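Local coordinates for protein soluble epoxide hydrolase (Bacillus megaterium, PDB 4INZ) that belongs to the soluble epoxide hydrolases, enzymes built on the alpha/beta hydrolase fold, at residues I119-A124 with Q132-F137; D172-E175 with G181-K184. The protein carries 1 engineered substitution. All coordinates share one frame; numbering follows the deposited sequence.

Contact 1. Residues I119-A124 with Q132-F137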
loop_
_atom_site.group_PDB
_atom_site.type_symbol
_atom_site.label_atom_id
_atom_site.label_comp_id
_atom_site.label_asym_id
_atom_site.label_seq_id
_atom_site.Cartn_x
_atom_site.Cartn_y
_atom_site.Cartn_z
ATOM N N ILE A 119 -2.328 -4.574 3.841
ATOM C CA ILE A 119 -1.624 -5.848 3.889
ATOM C C ILE A 119 -0.475 -5.798 4.893
ATOM O O ILE A 119 -0.322 -6.693 5.729
ATOM C CB ILE A 119 -1.084 -6.234 2.497
ATOM C CG1 ILE A 119 -2.241 -6.390 1.500
ATOM C CG2 ILE A 119 -0.251 -7.522 2.580
ATOM C CD1 ILE A 119 -1.813 -6.338 0.031
ATOM N N GLY A 120 0.319 -4.738 4.811
ATOM C CA GLY A 120 1.518 -4.604 5.617
ATOM C C GLY A 120 1.274 -4.475 7.110
ATOM O O GLY A 120 2.008 -5.069 7.899
ATOM N N TRP A 121 0.268 -3.693 7.505
ATOM C CA TRP A 121 -0.097 -3.606 8.918
ATOM C C TRP A 121 -0.472 -4.998 9.405
ATOM O O TRP A 121 -0.013 -5.453 10.459
ATOM C CB TRP A 121 -1.296 -2.673 9.131
ATOM C CG TRP A 121 -0.996 -1.175 9.214
ATOM C CD1 TRP A 121 -1.340 -0.221 8.297
ATOM C CD2 TRP A 121 -0.351 -0.475 10.293
ATOM N NE1 TRP A 121 -0.927 1.023 8.723
ATOM C CE2 TRP A 121 -0.318 0.893 9.946
ATOM C CE3 TRP A 121 0.214 -0.874 11.510
ATOM C CZ2 TRP A 121 0.248 1.864 10.773
ATOM C CZ3 TRP A 121 0.779 0.091 12.332
ATOM C CH2 TRP A 121 0.788 1.444 11.962
ATOM N N THR A 122 -1.314 -5.673 8.629
ATOM C CA THR A 122 -1.770 -7.012 8.988
ATOM C C THR A 122 -0.583 -7.971 9.121
ATOM O O THR A 122 -0.502 -8.750 10.075
ATOM C CB THR A 122 -2.788 -7.549 7.965
ATOM O OG1 THR A 122 -3.906 -6.652 7.895
ATOM C CG2 THR A 122 -3.281 -8.932 8.364
ATOM N N PHE A 123 0.344 -7.894 8.173
ATOM C CA PHE A 123 1.539 -8.725 8.208
ATOM C C PHE A 123 2.395 -8.436 9.443
ATOM O O PHE A 123 2.900 -9.360 10.085
ATOM C CB PHE A 123 2.378 -8.530 6.941
ATOM C CG PHE A 123 3.651 -9.321 6.943
ATOM C CD1 PHE A 123 3.643 -10.668 6.598
ATOM C CD2 PHE A 123 4.847 -8.736 7.329
ATOM C CE1 PHE A 123 4.813 -11.409 6.616
ATOM C CE2 PHE A 123 6.020 -9.468 7.342
ATOM C CZ PHE A 123 6.003 -10.811 6.989
ATOM N N ALA A 124 2.575 -7.156 9.764
ATOM C CA ALA A 124 3.379 -6.773 10.926
ATOM C C ALA A 124 2.759 -7.280 12.226
ATOM O O ALA A 124 3.469 -7.707 13.139
ATOM C CB ALA A 124 3.566 -5.253 10.979
ATOM N N GLN A 132 11.479 -5.410 11.248
ATOM C CA GLN A 132 12.342 -4.637 12.138
ATOM C C GLN A 132 11.706 -3.294 12.477
ATOM O O GLN A 132 11.647 -2.884 13.641
ATOM C CB GLN A 132 13.696 -4.393 11.481
ATOM C CG GLN A 132 14.422 -5.654 11.063
ATOM C CD GLN A 132 15.632 -5.351 10.213
ATOM O OE1 GLN A 132 16.387 -6.248 9.843
ATOM N NE2 GLN A 132 15.826 -4.074 9.896
ATOM N N LYS A 133 11.253 -2.605 11.438
ATOM C CA LYS A 133 10.586 -1.323 11.587
ATOM C C LYS A 133 9.556 -1.206 10.480
ATOM O O LYS A 133 9.737 -1.765 9.393
ATOM C CB LYS A 133 11.580 -0.165 11.466
ATOM C CG LYS A 133 12.666 -0.115 12.531
ATOM C CD LYS A 133 13.437 1.194 12.415
ATOM C CE LYS A 133 14.408 1.379 13.559
ATOM N NZ LYS A 133 15.546 0.456 13.434
ATOM N N LEU A 134 8.486 -0.470 10.756
ATOM C CA LEU A 134 7.415 -0.263 9.790
ATOM C C LEU A 134 7.277 1.217 9.466
ATOM O O LEU A 134 7.204 2.051 10.374
ATOM C CB LEU A 134 6.092 -0.792 10.346
ATOM C CG LEU A 134 4.855 -0.556 9.482
ATOM C CD1 LEU A 134 4.936 -1.393 8.211
ATOM C CD2 LEU A 134 3.574 -0.880 10.272
ATOM N N ILE A 135 7.250 1.538 8.173
ATOM C CA ILE A 135 6.983 2.898 7.729
ATOM C C ILE A 135 5.704 2.866 6.914
ATOM O O ILE A 135 5.650 2.237 5.853
ATOM C CB ILE A 135 8.134 3.450 6.872
ATOM C CG1 ILE A 135 9.447 3.403 7.658
ATOM C CG2 ILE A 135 7.815 4.870 6.406
ATOM C CD1 ILE A 135 10.658 3.908 6.881
ATOM N N ALA A 136 4.663 3.518 7.428
ATOM C CA ALA A 136 3.352 3.464 6.795
ATOM C C ALA A 136 2.921 4.831 6.282
ATOM O O ALA A 136 2.943 5.812 7.026
ATOM C CB ALA A 136 2.325 2.935 7.777
ATOM N N PHE A 137 2.523 4.876 5.010
ATOM C CA PHE A 137 1.936 6.072 4.403
ATOM C C PHE A 137 0.408 5.970 4.427
ATOM O O PHE A 137 -0.144 5.037 5.008
ATOM C CB PHE A 137 2.451 6.249 2.958
ATOM C CG PHE A 137 3.920 6.549 2.878
ATOM C CD1 PHE A 137 4.367 7.859 2.709
ATOM C CD2 PHE A 137 4.863 5.528 2.984
ATOM C CE1 PHE A 137 5.734 8.145 2.644
ATOM C CE2 PHE A 137 6.229 5.807 2.932
ATOM C CZ PHE A 137 6.667 7.113 2.757
HETATM O O HOH W 1 -1.344 3.357 7.088
#

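Contact 2. Residues D172-E175 with G181-K184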
loop_
_atom_site.group_PDB
_atom_site.type_symbol
_atom_site.label_atom_id
_atom_site.label_comp_id
_atom_site.label_asym_id
_atom_site.label_seq_id
_atom_site.Cartn_x
_atom_site.Cartn_y
_atom_site.Cartn_z
ATOM N N ASP A 172 -14.985 -1.680 -16.642
ATOM C CA ASP A 172 -15.078 -0.916 -17.882
ATOM C C ASP A 172 -14.766 0.564 -17.635
ATOM O O ASP A 172 -14.091 1.209 -18.440
ATOM C CB ASP A 172 -16.461 -1.080 -18.525
ATOM C CG ASP A 172 -16.685 -0.127 -19.688
ATOM O OD1 ASP A 172 -16.156 -0.396 -20.789
ATOM O OD2 ASP A 172 -17.396 0.890 -19.505
ATOM N N TYR A 173 -15.247 1.100 -16.518
ATOM C CA TYR A 173 -14.965 2.490 -16.195
ATOM C C TYR A 173 -13.455 2.713 -16.114
ATOM O O TYR A 173 -12.938 3.723 -16.584
ATOM C CB TYR A 173 -15.608 2.899 -14.869
ATOM C CG TYR A 173 -15.150 4.256 -14.406
ATOM C CD1 TYR A 173 -14.049 4.387 -13.567
ATOM C CD2 TYR A 173 -15.808 5.410 -14.809
ATOM C CE1 TYR A 173 -13.616 5.622 -13.146
ATOM C CE2 TYR A 173 -15.381 6.654 -14.389
ATOM C CZ TYR A 173 -14.286 6.756 -13.557
ATOM O OH TYR A 173 -13.851 7.996 -13.135
ATOM N N MET A 174 -12.749 1.762 -15.517
ATOM C CA MET A 174 -11.311 1.917 -15.322
ATOM C C MET A 174 -10.522 1.685 -16.608
ATOM O O MET A 174 -9.543 2.390 -16.872
ATOM C CB MET A 174 -10.800 0.984 -14.219
ATOM C CG MET A 174 -11.326 1.320 -12.826
ATOM S SD MET A 174 -10.840 2.966 -12.262
ATOM C CE MET A 174 -11.779 3.054 -10.743
ATOM N N GLU A 175 -10.953 0.708 -17.407
ATOM C CA GLU A 175 -10.208 0.285 -18.596
ATOM C C GLU A 175 -10.524 1.037 -19.887
ATOM O O GLU A 175 -9.648 1.200 -20.745
ATOM C CB GLU A 175 -10.450 -1.202 -18.872
ATOM C CG GLU A 175 -9.931 -2.160 -17.837
ATOM C CD GLU A 175 -10.260 -3.594 -18.200
ATOM O OE1 GLU A 175 -9.569 -4.506 -17.714
ATOM O OE2 GLU A 175 -11.214 -3.808 -18.981
ATOM N N GLY A 181 -10.462 5.862 -16.753
ATOM C CA GLY A 181 -10.807 5.956 -15.345
ATOM C C GLY A 181 -9.574 6.046 -14.464
ATOM O O GLY A 181 -9.536 6.810 -13.491
ATOM N N LEU A 182 -8.556 5.262 -14.802
ATOM C CA LEU A 182 -7.310 5.260 -14.039
ATOM C C LEU A 182 -6.489 6.517 -14.320
ATOM O O LEU A 182 -5.836 7.059 -13.427
ATOM C CB LEU A 182 -6.492 4.004 -14.354
ATOM C CG LEU A 182 -7.142 2.677 -13.957
ATOM C CD1 LEU A 182 -6.384 1.491 -14.549
ATOM C CD2 LEU A 182 -7.243 2.552 -12.435
ATOM N N ARG A 183 -6.522 6.978 -15.566
ATOM C CA ARG A 183 -5.830 8.212 -15.935
ATOM C C ARG A 183 -6.360 9.396 -15.139
ATOM O O ARG A 183 -5.592 10.237 -14.659
ATOM C CB ARG A 183 -5.978 8.497 -17.432
ATOM C CG ARG A 183 -5.076 7.653 -18.311
ATOM C CD ARG A 183 -5.023 8.190 -19.733
ATOM N NE ARG A 183 -6.196 7.818 -20.522
ATOM C CZ ARG A 183 -7.127 8.674 -20.933
ATOM N NH1 ARG A 183 -8.155 8.242 -21.653
ATOM N NH2 ARG A 183 -7.026 9.964 -20.632
ATOM N N LYS A 184 -7.677 9.469 -15.009
ATOM C CA LYS A 184 -8.283 10.592 -14.315
ATOM C C LYS A 184 -7.964 10.514 -12.832
ATOM O O LYS A 184 -7.792 11.532 -12.168
ATOM C CB LYS A 184 -9.789 10.619 -14.566
ATOM C CG LYS A 184 -10.136 10.834 -16.040
ATOM C CD LYS A 184 -11.635 10.980 -16.278
ATOM C CE LYS A 184 -11.932 11.301 -17.743
ATOM N NZ LYS A 184 -11.428 10.256 -18.679
HETATM O O HOH W 2 -11.384 8.156 -11.983
#

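Contact 1. Residues I119-A124 with Q132-F137
Trp121 and Ala124 of helix 119-124 face Ala136 and Leu134 of strand 133-137, whose short axis runs nearly antiparallel to the helix (156°) at a closest approach of 9.9 Å. The indole and the Leu134 side chain meet between them. Leu134, its CG anti to the backbone N (chi1 176°), reaches out from the sheet and sets CD2 over one face of the Trp121 six-membered ring. This CH-pi contact measures 3.7 Å from CD2 to the ring centroid and lies 19° off the ring normal, while the two side chains cross at about a right angle. The same methyl also approaches Ala124 CB. Ala136, whose side chain is one methyl, meets the nitrogen-bearing side of the indole obliquely, CB 3.8 Å from Trp121 CZ2. Though buried, the indole nitrogen has a partner. Trp121 NE1 donates to a water in the ring plane (2.9 Å), and that water donates in turn to Phe137 O, linking helix and strand through solvent. The indole also touches Val248 and Ile250 of neighbouring strand 248-253. Such apolar helix-on-sheet packing is characteristic of the beta-alpha-beta crossover, here strand 108-112, helix 115-126 and strand 131-137 of the alpha/beta hydrolase core.

Contact 2. Residues D172-E175 with G181-K184
A sharp kink within helix 169-193, one of the helices inserted between two core strands as the cap of this alpha/beta hydrolase, brings Tyr173 and Met174 against Gly181 and Leu182. Residues seven apart in a straight alpha-helix would lie about 10 Å from each other, yet Met174 CA and Gly181 CA are separated by only 4.1 Å. At the bend the backbone N atoms of Gly181 and Leu182 lack bonds to the preceding turn. With no side chain, Gly181 can lie against the Tyr173 carbonyl and Met174 CA; its CA comes within 3.3 Å of Tyr173 O in a CA-H...O contact, bent at the hydrogen (126°). Tyr173, with CG anti to its backbone N (chi1 171°), carries its ring over to the second segment, where CE1 meets Gly181 CA obliquely at 3.6 Å. The phenol then reaches a water lying in the ring plane, 2.7 Å from Tyr173 OH; this water donates to Gly181 O and so ties the two limbs of the bend together. Aliphatic packing completes the join, Met174 CB lying 4.0 Å from Leu182 CG where the two side chains cross at about a right angle. Met174 has more than one conformation, so the approach of its sulfur to Leu182 CD2 is less certain. Around the bend, Trp164 meets the Tyr173 ring edge-to-face. Met174 and Leu182 both touch Val213 of helix 213-220, and Leu182 further packs on Trp208 of helix 198-210 and on Phe47 and Pro48 in a loop after strand 40-44.

Contact 1 lies in the core, about 9 Å from the centre of the chain. Contact 2, about 20 Å out on the other side of that centre, is peripheral yet also largely buried, with only Tyr173 of its touching residues partly exposed. Contact 1 joins two different elements, a helix and a sheet strand, through apolar side chains, a large indole and a leucine beside two small alanines. Contact 2 joins two parts of a single helix, with backbone atoms in close approach and glycine at the narrowest point. Each includes a water between an aromatic side chain and a carbonyl: an indole N-H in contact 1, a tyrosine hydroxyl in contact 2. The chain completes this beta-alpha-beta unit before entering the cap, and returns to the sheet at strand 248-253.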